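PDB 4XMR: putative methyl-accepting chemotaxis signal transduction protein from Campylobacter jejuni subsp. jejuni serotype O:2, which binds isoleucine in its tandem PAS sensory domain and probably passes that signal across the membrane to the chemotaxis machinery. Local coordinates for residues D165-V170 with T190-L195; F178-K183 with A235-I240; S202-A207 with N215-K220; V65-K70 with A99-L104. All coordinates share one frame; numbering follows the deposited sequence. Where two conformers were deposited one is given.

In the fold
Contacts 2 and 3 belong to the C-terminal half of a tandem PAS sensor, contact 1 joins the connecting helix to it, and contact 4 belongs to the isoleucine-binding first half, its centre about 49 Å from that of contact 3. Contact 2 is the buried core, paired strands lined with aromatic rings and a cysteine. Contacts 1 and 3 are partly buried and both touch it: Leu194 CD1 lies 3.6 Å from Phe178 CD1, and Val204 CG1 lies 3.9 Å from Phe180 CZ. Contact 3 is apolar helix-on-strand packing, whereas in contacts 1 and 4 a loop meets a helix beside a lysine chain, from the loop in contact 1 and the helix in contact 4.

Contact 1: residues D165-V170 with T190-L195; sequences DLQNLV and TNKELL
Val170 and Thr190 bring the two backbones closest, CA to CA 6.1 Å, where the C-terminal part of helix 163-171 passes the loop that follows strand 186-189. Their meeting is loose: Thr190 OG1 stands 3.5 Å from Val170 O and spends its hydrogen bond on Thr177 O, while Val170 O is taken by the hydroxyl of Thr173. One turn back along the helix, Gln167 fills more of the interface. Its chain turns at chi2 (67°) to present the amide to the loop, where OE1 accepts a bond from the backbone N of Ala189. The same oxygen lies 3.8 Å from Leu195 CD1, which approaches from the opposite direction. On the nitrogen side, the extended chain of Lys192 slants across the amide, with CE 3.2 Å and CG 3.5 Å from Gln167 NE2. NE2 is also hydrogen-bonded just outside the two segments, so these methylenes are packing and not its polar partner. Gln167 was modelled in two conformers, so the short distances are somewhat doubtful. Lys192 continues until NZ is 3.9 Å from Asn168 OD1, a distant polar approach near the lysine's exposed end. Within the loop, Asn191 OD1 receives the backbone N of Glu193 at 3.1 Å from above its carbonyl plane, and Leu194 N bonds back to Asn191 O at 2.9 Å. The contact packs the connecting helix of a tandem PAS sensor, which leads from the first sheet to the second, against a loop and 3-10 turn that the Asx turn of Asn191 begins.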
# COMPACT_ATOMS: atom_id res chain seq x y z
N ASP B 165 4.92 -10.12 -4.50
CA ASP B 165 4.65 -8.90 -3.75
C ASP B 165 3.28 -8.96 -3.09
O ASP B 165 3.11 -8.54 -1.94
CB ASP B 165 4.71 -7.66 -4.64
CG ASP B 165 6.11 -7.30 -5.06
OD1 ASP B 165 7.07 -7.99 -4.65
OD2 ASP B 165 6.23 -6.30 -5.79
N LEU B 166 2.28 -9.47 -3.81
CA LEU B 166 0.95 -9.59 -3.23
C LEU B 166 0.94 -10.70 -2.18
O LEU B 166 0.30 -10.57 -1.13
CB LEU B 166 -0.08 -9.81 -4.33
CG LEU B 166 -1.50 -10.02 -3.80
CD1 LEU B 166 -1.93 -8.87 -2.89
CD2 LEU B 166 -2.43 -10.16 -4.99
N GLN B 167 1.64 -11.81 -2.43
CA GLN B 167 1.73 -12.86 -1.41
C GLN B 167 2.31 -12.31 -0.13
O GLN B 167 1.80 -12.57 0.96
CB GLN B 167 2.58 -14.06 -1.88
CG GLN B 167 3.33 -14.82 -0.76
CD GLN B 167 2.41 -15.57 0.23
OE1 GLN B 167 1.34 -16.03 -0.13
NE2 GLN B 167 2.85 -15.68 1.47
N ASN B 168 3.39 -11.54 -0.26
CA ASN B 168 4.02 -10.99 0.93
C ASN B 168 3.09 -10.07 1.73
O ASN B 168 3.08 -10.10 2.96
CB ASN B 168 5.32 -10.28 0.57
CG ASN B 168 6.42 -11.24 0.16
OD1 ASN B 168 6.34 -12.43 0.44
ND2 ASN B 168 7.44 -10.73 -0.51
N LEU B 169 2.30 -9.27 1.02
CA LEU B 169 1.31 -8.42 1.68
C LEU B 169 0.26 -9.25 2.42
O LEU B 169 -0.08 -8.96 3.57
CB LEU B 169 0.62 -7.54 0.65
CG LEU B 169 1.49 -6.39 0.16
CD1 LEU B 169 0.91 -5.76 -1.10
CD2 LEU B 169 1.62 -5.34 1.25
N VAL B 170 -0.25 -10.28 1.77
CA VAL B 170 -1.26 -11.12 2.40
C VAL B 170 -0.69 -11.81 3.64
O VAL B 170 -1.36 -11.89 4.68
CB VAL B 170 -1.81 -12.16 1.41
CG1 VAL B 170 -2.70 -13.19 2.14
CG2 VAL B 170 -2.58 -11.46 0.33
N THR B 190 -1.41 -16.56 4.66
CA THR B 190 -0.76 -16.10 5.88
C THR B 190 0.12 -17.20 6.45
O THR B 190 1.27 -16.98 6.85
CB THR B 190 -1.79 -15.70 6.91
OG1 THR B 190 -2.59 -14.65 6.37
CG2 THR B 190 -1.12 -15.22 8.19
N ASN B 191 -0.44 -18.40 6.50
CA ASN B 191 0.32 -19.58 6.87
C ASN B 191 0.90 -20.15 5.58
O ASN B 191 0.19 -20.77 4.80
CB ASN B 191 -0.60 -20.59 7.55
CG ASN B 191 0.08 -21.92 7.85
OD1 ASN B 191 1.29 -22.08 7.65
ND2 ASN B 191 -0.70 -22.87 8.35
N LYS B 192 2.19 -19.90 5.35
CA LYS B 192 2.81 -20.27 4.08
C LYS B 192 2.82 -21.77 3.82
O LYS B 192 3.08 -22.20 2.70
CB LYS B 192 4.21 -19.64 3.93
CG LYS B 192 4.14 -18.14 3.66
CD LYS B 192 5.50 -17.49 3.43
CE LYS B 192 5.37 -15.96 3.36
NZ LYS B 192 6.65 -15.25 3.10
N GLU B 193 2.51 -22.57 4.84
CA GLU B 193 2.33 -24.01 4.64
C GLU B 193 1.14 -24.34 3.74
O GLU B 193 1.14 -25.38 3.06
CB GLU B 193 2.20 -24.73 5.98
CG GLU B 193 3.49 -24.81 6.78
CD GLU B 193 3.51 -25.99 7.75
OE1 GLU B 193 2.42 -26.49 8.12
OE2 GLU B 193 4.62 -26.44 8.12
N LEU B 194 0.13 -23.48 3.73
CA LEU B 194 -1.04 -23.69 2.88
C LEU B 194 -0.69 -23.64 1.39
O LEU B 194 -1.50 -24.05 0.56
CB LEU B 194 -2.13 -22.65 3.19
CG LEU B 194 -2.80 -22.77 4.55
CD1 LEU B 194 -4.00 -21.83 4.61
CD2 LEU B 194 -3.22 -24.21 4.86
N LEU B 195 0.50 -23.14 1.07
CA LEU B 195 0.91 -23.02 -0.32
C LEU B 195 1.42 -24.33 -0.90
O LEU B 195 1.51 -24.50 -2.12
CB LEU B 195 1.98 -21.94 -0.47
CG LEU B 195 1.51 -20.52 -0.14
CD1 LEU B 195 2.67 -19.54 -0.28
CD2 LEU B 195 0.35 -20.09 -1.01

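Contact 2: residues F178-K183 with A235-I240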
# COMPACT_ATOMS: atom_id res chain seq x y z
N PHE B 178 -6.25 -16.45 3.25
CA PHE B 178 -5.57 -16.95 2.07
C PHE B 178 -6.36 -16.62 0.81
O PHE B 178 -7.52 -16.23 0.90
CB PHE B 178 -5.22 -18.45 2.19
CG PHE B 178 -6.37 -19.33 2.63
CD1 PHE B 178 -6.69 -19.46 3.98
CD2 PHE B 178 -7.09 -20.08 1.70
CE1 PHE B 178 -7.73 -20.29 4.39
CE2 PHE B 178 -8.13 -20.92 2.12
CZ PHE B 178 -8.44 -21.01 3.46
N LEU B 179 -5.70 -16.72 -0.33
CA LEU B 179 -6.29 -16.39 -1.62
C LEU B 179 -6.18 -17.55 -2.59
O LEU B 179 -5.12 -18.18 -2.68
CB LEU B 179 -5.55 -15.21 -2.27
CG LEU B 179 -5.51 -13.85 -1.60
CD1 LEU B 179 -4.77 -12.89 -2.53
CD2 LEU B 179 -6.92 -13.35 -1.31
N PHE B 180 -7.25 -17.78 -3.35
CA PHE B 180 -7.20 -18.66 -4.51
C PHE B 180 -7.24 -17.82 -5.77
O PHE B 180 -7.86 -16.77 -5.80
CB PHE B 180 -8.41 -19.60 -4.53
CG PHE B 180 -8.45 -20.57 -3.40
CD1 PHE B 180 -7.78 -21.78 -3.50
CD2 PHE B 180 -9.18 -20.29 -2.26
CE1 PHE B 180 -7.81 -22.69 -2.46
CE2 PHE B 180 -9.22 -21.20 -1.22
CZ PHE B 180 -8.54 -22.40 -1.33
N ASP B 181 -6.58 -18.30 -6.82
CA ASP B 181 -6.64 -17.62 -8.10
C ASP B 181 -7.91 -17.98 -8.87
O ASP B 181 -8.78 -18.68 -8.35
CB ASP B 181 -5.37 -17.85 -8.92
CG ASP B 181 -5.18 -19.30 -9.34
OD1 ASP B 181 -6.15 -20.09 -9.34
OD2 ASP B 181 -4.03 -19.65 -9.69
N GLN B 182 -7.99 -17.50 -10.10
CA GLN B 182 -9.17 -17.65 -10.93
C GLN B 182 -9.46 -19.11 -11.29
O GLN B 182 -10.59 -19.45 -11.66
CB GLN B 182 -9.02 -16.81 -12.20
CG GLN B 182 -7.83 -17.18 -13.10
CD GLN B 182 -6.45 -16.88 -12.51
OE1 GLN B 182 -6.27 -15.91 -11.75
NE2 GLN B 182 -5.48 -17.71 -12.84
N LYS B 183 -8.45 -19.97 -11.19
CA LYS B 183 -8.63 -21.39 -11.47
C LYS B 183 -8.81 -22.19 -10.18
O LYS B 183 -8.70 -23.42 -10.19
CB LYS B 183 -7.44 -21.93 -12.27
CG LYS B 183 -7.31 -21.29 -13.65
CD LYS B 183 -8.64 -21.37 -14.40
CE LYS B 183 -8.66 -20.45 -15.61
NZ LYS B 183 -7.74 -20.92 -16.69
N ALA B 235 -10.91 -11.54 -9.57
CA ALA B 235 -10.90 -12.94 -9.98
C ALA B 235 -10.49 -13.89 -8.86
O ALA B 235 -10.63 -15.11 -9.01
CB ALA B 235 -10.00 -13.13 -11.21
N TYR B 236 -10.00 -13.34 -7.75
CA TYR B 236 -9.51 -14.15 -6.64
C TYR B 236 -10.66 -14.55 -5.73
O TYR B 236 -11.71 -13.91 -5.69
CB TYR B 236 -8.51 -13.38 -5.75
CG TYR B 236 -7.21 -12.94 -6.36
CD1 TYR B 236 -6.19 -13.85 -6.62
CD2 TYR B 236 -6.97 -11.60 -6.60
CE1 TYR B 236 -4.98 -13.44 -7.16
CE2 TYR B 236 -5.77 -11.17 -7.12
CZ TYR B 236 -4.79 -12.09 -7.41
OH TYR B 236 -3.60 -11.64 -7.94
N THR B 237 -10.42 -15.60 -4.95
CA THR B 237 -11.28 -15.91 -3.82
C THR B 237 -10.45 -15.76 -2.55
O THR B 237 -9.40 -16.40 -2.41
CB THR B 237 -11.83 -17.35 -3.91
OG1 THR B 237 -12.59 -17.48 -5.12
CG2 THR B 237 -12.72 -17.66 -2.71
N ALA B 238 -10.91 -14.89 -1.65
CA ALA B 238 -10.26 -14.71 -0.36
C ALA B 238 -11.04 -15.48 0.70
O ALA B 238 -12.26 -15.40 0.75
CB ALA B 238 -10.20 -13.23 0.01
N CYS B 239 -10.32 -16.20 1.55
CA CYS B 239 -10.95 -16.98 2.62
C CYS B 239 -10.28 -16.75 3.96
O CYS B 239 -9.09 -16.37 4.03
CB CYS B 239 -10.84 -18.48 2.31
SG CYS B 239 -11.66 -19.03 0.80
N ILE B 240 -11.03 -17.01 5.02
CA ILE B 240 -10.50 -17.11 6.37
C ILE B 240 -11.07 -18.38 6.99
O ILE B 240 -12.26 -18.69 6.81
CB ILE B 240 -10.83 -15.85 7.21
CG1 ILE B 240 -10.02 -15.83 8.50
CG2 ILE B 240 -12.34 -15.72 7.47
CD1 ILE B 240 -10.07 -14.50 9.22
O HOH W 1 -11.22 -17.50 -7.48
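Phe178 and Cys239 form one hydrogen-bonded antiparallel pair and Phe180 and Thr237 the next, with the non-hydrogen-bonded pair Leu179-Ala238 between them. Each hydrogen-bonded pair exchanges two backbone bonds; Phe180 N to Thr237 O is the shortest at 2.7 Å. Thr237 O also faces the CA-H of Leu179. Past the last bridge a water takes over: it donates to Asp181 O (2.8 Å) and Ala235 O and accepts from Thr237 OG1 (2.7 Å), spanning the strand ends as they part. Lys232 NZ also hydrogen-bonds to Thr237 OG1 and Ala235 O. Asp181 OD1 accepts from Lys183 N in an Asx turn and from Lys185 N.

Aromatic contacts occupy the face that carries Phe178, Phe180, Thr237 and Cys239. Cys239 CB sits over the Phe178 ring, 3.9 Å from its centroid and 23° off the normal, which the phenylalanine allows by tucking CG between its own N and carbonyl carbon (chi1 50°). The sulfur then reaches the edge of the Phe180 ring, SG to CE2 3.8 Å, so one cysteine touches two rings in different ways. On the other face Leu179 divides its branches: CD2 presses on Ala238 CB at 3.5 Å, while Leu179 CD1 lies over the Tyr236 ring, 4.4 Å from Tyr236 CD1.

Both strands are interior members of an antiparallel sheet, with strand 186-189 beyond Phe178-Phe180 and strand 224-233 beyond Tyr236-Ile240, where Cys230 completes the disulfide. Helix 202-211 packs on the Phe180 face, and helices 9-48 and 163-171 on the face of Leu179.

Contact 3: residues S202-A207 with N215-K220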
# COMPACT_ATOMS: atom_id res chain seq x y z
N SER B 202 -9.95 -28.74 -1.50
CA SER B 202 -11.29 -29.12 -1.93
C SER B 202 -12.38 -28.89 -0.86
O SER B 202 -13.43 -28.32 -1.17
CB SER B 202 -11.32 -30.56 -2.46
OG SER B 202 -10.53 -30.70 -3.62
N PRO B 203 -12.14 -29.32 0.39
CA PRO B 203 -13.21 -29.11 1.38
C PRO B 203 -13.63 -27.65 1.55
O PRO B 203 -14.83 -27.37 1.59
CB PRO B 203 -12.60 -29.67 2.66
CG PRO B 203 -11.66 -30.72 2.19
CD PRO B 203 -11.04 -30.12 0.97
N VAL B 204 -12.68 -26.72 1.63
CA VAL B 204 -13.07 -25.32 1.81
C VAL B 204 -13.77 -24.77 0.57
O VAL B 204 -14.78 -24.07 0.67
CB VAL B 204 -11.89 -24.42 2.28
CG1 VAL B 204 -10.88 -24.22 1.18
CG2 VAL B 204 -12.43 -23.09 2.80
N LEU B 205 -13.27 -25.12 -0.62
CA LEU B 205 -13.85 -24.63 -1.85
C LEU B 205 -15.26 -25.17 -2.08
O LEU B 205 -16.15 -24.43 -2.51
CB LEU B 205 -12.94 -24.96 -3.04
CG LEU B 205 -11.61 -24.22 -3.11
CD1 LEU B 205 -10.70 -24.83 -4.16
CD2 LEU B 205 -11.88 -22.76 -3.41
N ASN B 206 -15.46 -26.45 -1.79
CA ASN B 206 -16.78 -27.06 -1.94
C ASN B 206 -17.79 -26.42 -1.00
O ASN B 206 -18.94 -26.17 -1.38
CB ASN B 206 -16.71 -28.57 -1.68
CG ASN B 206 -15.99 -29.32 -2.78
OD1 ASN B 206 -15.84 -28.82 -3.90
ND2 ASN B 206 -15.53 -30.53 -2.48
N ALA B 207 -17.36 -26.13 0.22
CA ALA B 207 -18.25 -25.51 1.18
C ALA B 207 -18.57 -24.07 0.76
O ALA B 207 -19.70 -23.63 0.86
CB ALA B 207 -17.66 -25.57 2.57
N ASN B 215 -20.51 -15.67 4.05
CA ASN B 215 -21.38 -16.51 4.86
C ASN B 215 -20.56 -17.64 5.47
O ASN B 215 -19.90 -18.40 4.76
CB ASN B 215 -22.52 -17.07 4.01
CG ASN B 215 -23.40 -15.98 3.45
OD1 ASN B 215 -23.75 -15.02 4.14
ND2 ASN B 215 -23.76 -16.10 2.18
N PHE B 216 -20.59 -17.76 6.79
CA PHE B 216 -19.79 -18.78 7.44
C PHE B 216 -20.33 -20.19 7.24
O PHE B 216 -21.55 -20.42 7.26
CB PHE B 216 -19.63 -18.49 8.93
CG PHE B 216 -18.71 -17.35 9.19
CD1 PHE B 216 -17.35 -17.55 9.34
CD2 PHE B 216 -19.21 -16.05 9.22
CE1 PHE B 216 -16.50 -16.48 9.56
CE2 PHE B 216 -18.37 -14.98 9.43
CZ PHE B 216 -17.01 -15.20 9.59
N PHE B 217 -19.41 -21.13 7.09
CA PHE B 217 -19.76 -22.52 6.88
C PHE B 217 -18.85 -23.46 7.66
O PHE B 217 -17.70 -23.12 7.96
CB PHE B 217 -19.69 -22.87 5.40
CG PHE B 217 -18.40 -22.48 4.73
CD1 PHE B 217 -17.25 -23.24 4.89
CD2 PHE B 217 -18.34 -21.34 3.94
CE1 PHE B 217 -16.06 -22.88 4.27
CE2 PHE B 217 -17.15 -20.97 3.32
CZ PHE B 217 -16.01 -21.74 3.48
N SER B 218 -19.37 -24.64 7.97
CA SER B 218 -18.57 -25.70 8.55
C SER B 218 -18.02 -26.59 7.45
O SER B 218 -18.66 -26.79 6.41
CB SER B 218 -19.40 -26.54 9.53
OG SER B 218 -19.78 -25.76 10.65
N TYR B 219 -16.81 -27.10 7.66
CA TYR B 219 -16.22 -28.07 6.75
C TYR B 219 -15.19 -28.87 7.53
O TYR B 219 -14.87 -28.54 8.67
CB TYR B 219 -15.60 -27.39 5.52
CG TYR B 219 -14.28 -26.68 5.79
CD1 TYR B 219 -14.25 -25.42 6.37
CD2 TYR B 219 -13.07 -27.28 5.45
CE1 TYR B 219 -13.05 -24.77 6.62
CE2 TYR B 219 -11.87 -26.64 5.68
CZ TYR B 219 -11.86 -25.39 6.27
OH TYR B 219 -10.67 -24.75 6.51
N LYS B 220 -14.69 -29.95 6.93
CA LYS B 220 -13.69 -30.75 7.61
C LYS B 220 -12.52 -31.09 6.70
O LYS B 220 -12.69 -31.29 5.49
CB LYS B 220 -14.31 -32.04 8.17
CG LYS B 220 -14.81 -33.00 7.12
CD LYS B 220 -15.36 -34.28 7.75
CE LYS B 220 -15.80 -35.26 6.67
NZ LYS B 220 -16.34 -36.53 7.24
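Ala207 and Val204, one turn apart on helix 202-211, are each set against an aromatic ring of strand 217-221, and the two rings are met in different ways. Phe217 takes Ala207 on its face, with the backbone carbon of Ala207 poised 4.1 Å above the plane over the ring centre; the methyl sits over the rim of the same face, Ala207 CB to Phe217 CD1 3.3 Å. At the edge of the same ring, in its plane, stands Val204 CG2, 3.9 Å from CZ. Phe217 is thus met on its face and at its rim by neighbouring turns of one helix.

Tyr219 is turned to face Val204 instead. Val204 CB lies over the ring, 4.2 Å from the centroid and 19° off the normal, in a CH-pi contact. Pro203 CB approaches the ring obliquely, 3.7 Å from CD2, and is also 3.3 Å from the carbonyl oxygen of Lys220. With chi1 of 75°, Tyr219 holds CG between its backbone N and carbonyl carbon, which swings the ring alongside the helix, and its hydroxyl is hydrogen-bonded to Arg226 on the adjoining strand.

Ser218, between the two rings, points away from the helix, as strand alternation requires. The short helix and strand segments run roughly antiparallel, at 153°. Such a helix packed on the face of an antiparallel sheet, followed directly by the sheet's outer strand, is the layout of a PAS domain, here the C-terminal one of the tandem.

Contact 4: residues V65-K70 with A99-L104; sequences VGPILK and AKMPEL
Gly66 meets Pro102 where helix 58-76 packs against the loop leading into strand 103-105, an outermost strand, within this chain, of the first PAS-like (PDC sensor) sheet; their CA atoms are 5.4 Å apart. With no side chain on Gly66, the Pro102 ring comes up to the helix backbone, CG lying 3.4 Å from Gly66 O. Lys70 N already bonds that oxygen at 3.0 Å. Pro67 follows and, lacking an N-H, leaves the preceding turn without a bond, where the helix kinks; the Pro67 and Met101 side chains cross at about a right angle, Pro67 CG to Met101 CE 3.9 Å. Ile68 is directed to the other side, onto Tyr71 of the second subunit, while Leu69 packs on Leu91 of strand 90-94 and Ile47 of helix 9-48. The contact lies in the ligand-binding domain, the Pro102 side chain about 11 Å from the bound isoleucine, but none of its residues belongs to the pocket. Lys70 starts out extended and bends at chi3 (79°), crossing Met101; a sulfate, probably from the crystallisation liquor, lies about 5 Å from its side chain. Two conformers make the detail tentative, but in one Lys70 NZ comes to 3.6 Å from Met101 SD.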
# COMPACT_ATOMS: atom_id res chain seq x y z
N VAL B 65 11.11 7.55 -24.87
CA VAL B 65 10.28 6.72 -24.01
C VAL B 65 11.13 5.98 -22.97
O VAL B 65 10.71 5.82 -21.82
CB VAL B 65 9.41 5.73 -24.82
CG1 VAL B 65 8.59 4.84 -23.90
CG2 VAL B 65 8.48 6.50 -25.75
N GLY B 66 12.32 5.54 -23.37
CA GLY B 66 13.14 4.73 -22.49
C GLY B 66 13.39 5.32 -21.10
O GLY B 66 13.20 4.64 -20.10
N PRO B 67 13.83 6.59 -21.04
CA PRO B 67 14.06 7.18 -19.71
C PRO B 67 12.79 7.17 -18.85
O PRO B 67 12.88 6.96 -17.65
CB PRO B 67 14.52 8.60 -20.03
CG PRO B 67 15.16 8.49 -21.38
CD PRO B 67 14.30 7.48 -22.12
N ILE B 68 11.63 7.40 -19.46
CA ILE B 68 10.40 7.42 -18.69
C ILE B 68 10.11 6.04 -18.09
O ILE B 68 9.76 5.92 -16.91
CB ILE B 68 9.19 7.89 -19.54
CG1 ILE B 68 9.52 9.20 -20.26
CG2 ILE B 68 7.98 8.07 -18.66
CD1 ILE B 68 8.35 9.77 -21.08
N LEU B 69 10.29 4.99 -18.90
CA LEU B 69 10.08 3.63 -18.41
C LEU B 69 11.00 3.34 -17.24
O LEU B 69 10.58 2.75 -16.25
CB LEU B 69 10.33 2.60 -19.51
CG LEU B 69 9.52 2.72 -20.80
CD1 LEU B 69 9.95 1.61 -21.78
CD2 LEU B 69 8.03 2.66 -20.53
N LYS B 70 12.26 3.74 -17.37
CA LYS B 70 13.24 3.48 -16.32
C LYS B 70 12.91 4.20 -15.02
O LYS B 70 12.95 3.61 -13.94
CB LYS B 70 14.64 3.86 -16.78
CG LYS B 70 15.72 3.57 -15.74
CD LYS B 70 17.12 3.98 -16.21
CE LYS B 70 17.34 5.48 -16.07
NZ LYS B 70 18.80 5.83 -16.11
N ALA B 99 21.13 -0.77 -15.04
CA ALA B 99 22.35 -0.07 -15.45
C ALA B 99 22.18 0.64 -16.79
O ALA B 99 21.95 1.85 -16.83
CB ALA B 99 23.53 -1.03 -15.50
N LYS B 100 22.29 -0.11 -17.88
CA LYS B 100 22.14 0.45 -19.22
C LYS B 100 20.74 1.00 -19.44
O LYS B 100 19.83 0.74 -18.66
CB LYS B 100 22.41 -0.62 -20.28
CG LYS B 100 23.25 -1.79 -19.79
CD LYS B 100 22.99 -3.04 -20.62
CE LYS B 100 23.12 -2.74 -22.10
NZ LYS B 100 24.45 -2.16 -22.43
N MET B 101 20.55 1.74 -20.53
CA MET B 101 19.23 2.25 -20.87
C MET B 101 18.37 1.15 -21.49
O MET B 101 18.90 0.18 -22.04
CB MET B 101 19.35 3.44 -21.83
CG MET B 101 19.96 4.67 -21.19
SD MET B 101 19.21 5.06 -19.60
CE MET B 101 17.62 5.73 -20.09
N PRO B 102 17.04 1.30 -21.40
CA PRO B 102 16.15 0.32 -22.04
C PRO B 102 16.48 0.15 -23.52
O PRO B 102 16.80 1.12 -24.21
CB PRO B 102 14.77 0.95 -21.87
CG PRO B 102 14.89 1.73 -20.60
CD PRO B 102 16.28 2.32 -20.65
N GLU B 103 16.42 -1.09 -23.98
CA GLU B 103 16.71 -1.40 -25.37
C GLU B 103 15.54 -2.14 -25.99
O GLU B 103 14.65 -2.64 -25.28
CB GLU B 103 17.98 -2.26 -25.48
CG GLU B 103 19.25 -1.55 -25.04
CD GLU B 103 20.46 -2.45 -25.11
OE1 GLU B 103 20.28 -3.68 -25.24
OE2 GLU B 103 21.60 -1.93 -25.05
N LEU B 104 15.55 -2.19 -27.32
CA LEU B 104 14.54 -2.91 -28.08
C LEU B 104 14.90 -4.39 -28.15
O LEU B 104 16.01 -4.75 -28.50
CB LEU B 104 14.40 -2.35 -29.50
CG LEU B 104 13.73 -1.00 -29.68
CD1 LEU B 104 13.69 -0.62 -31.15
CD2 LEU B 104 12.32 -1.00 -29.11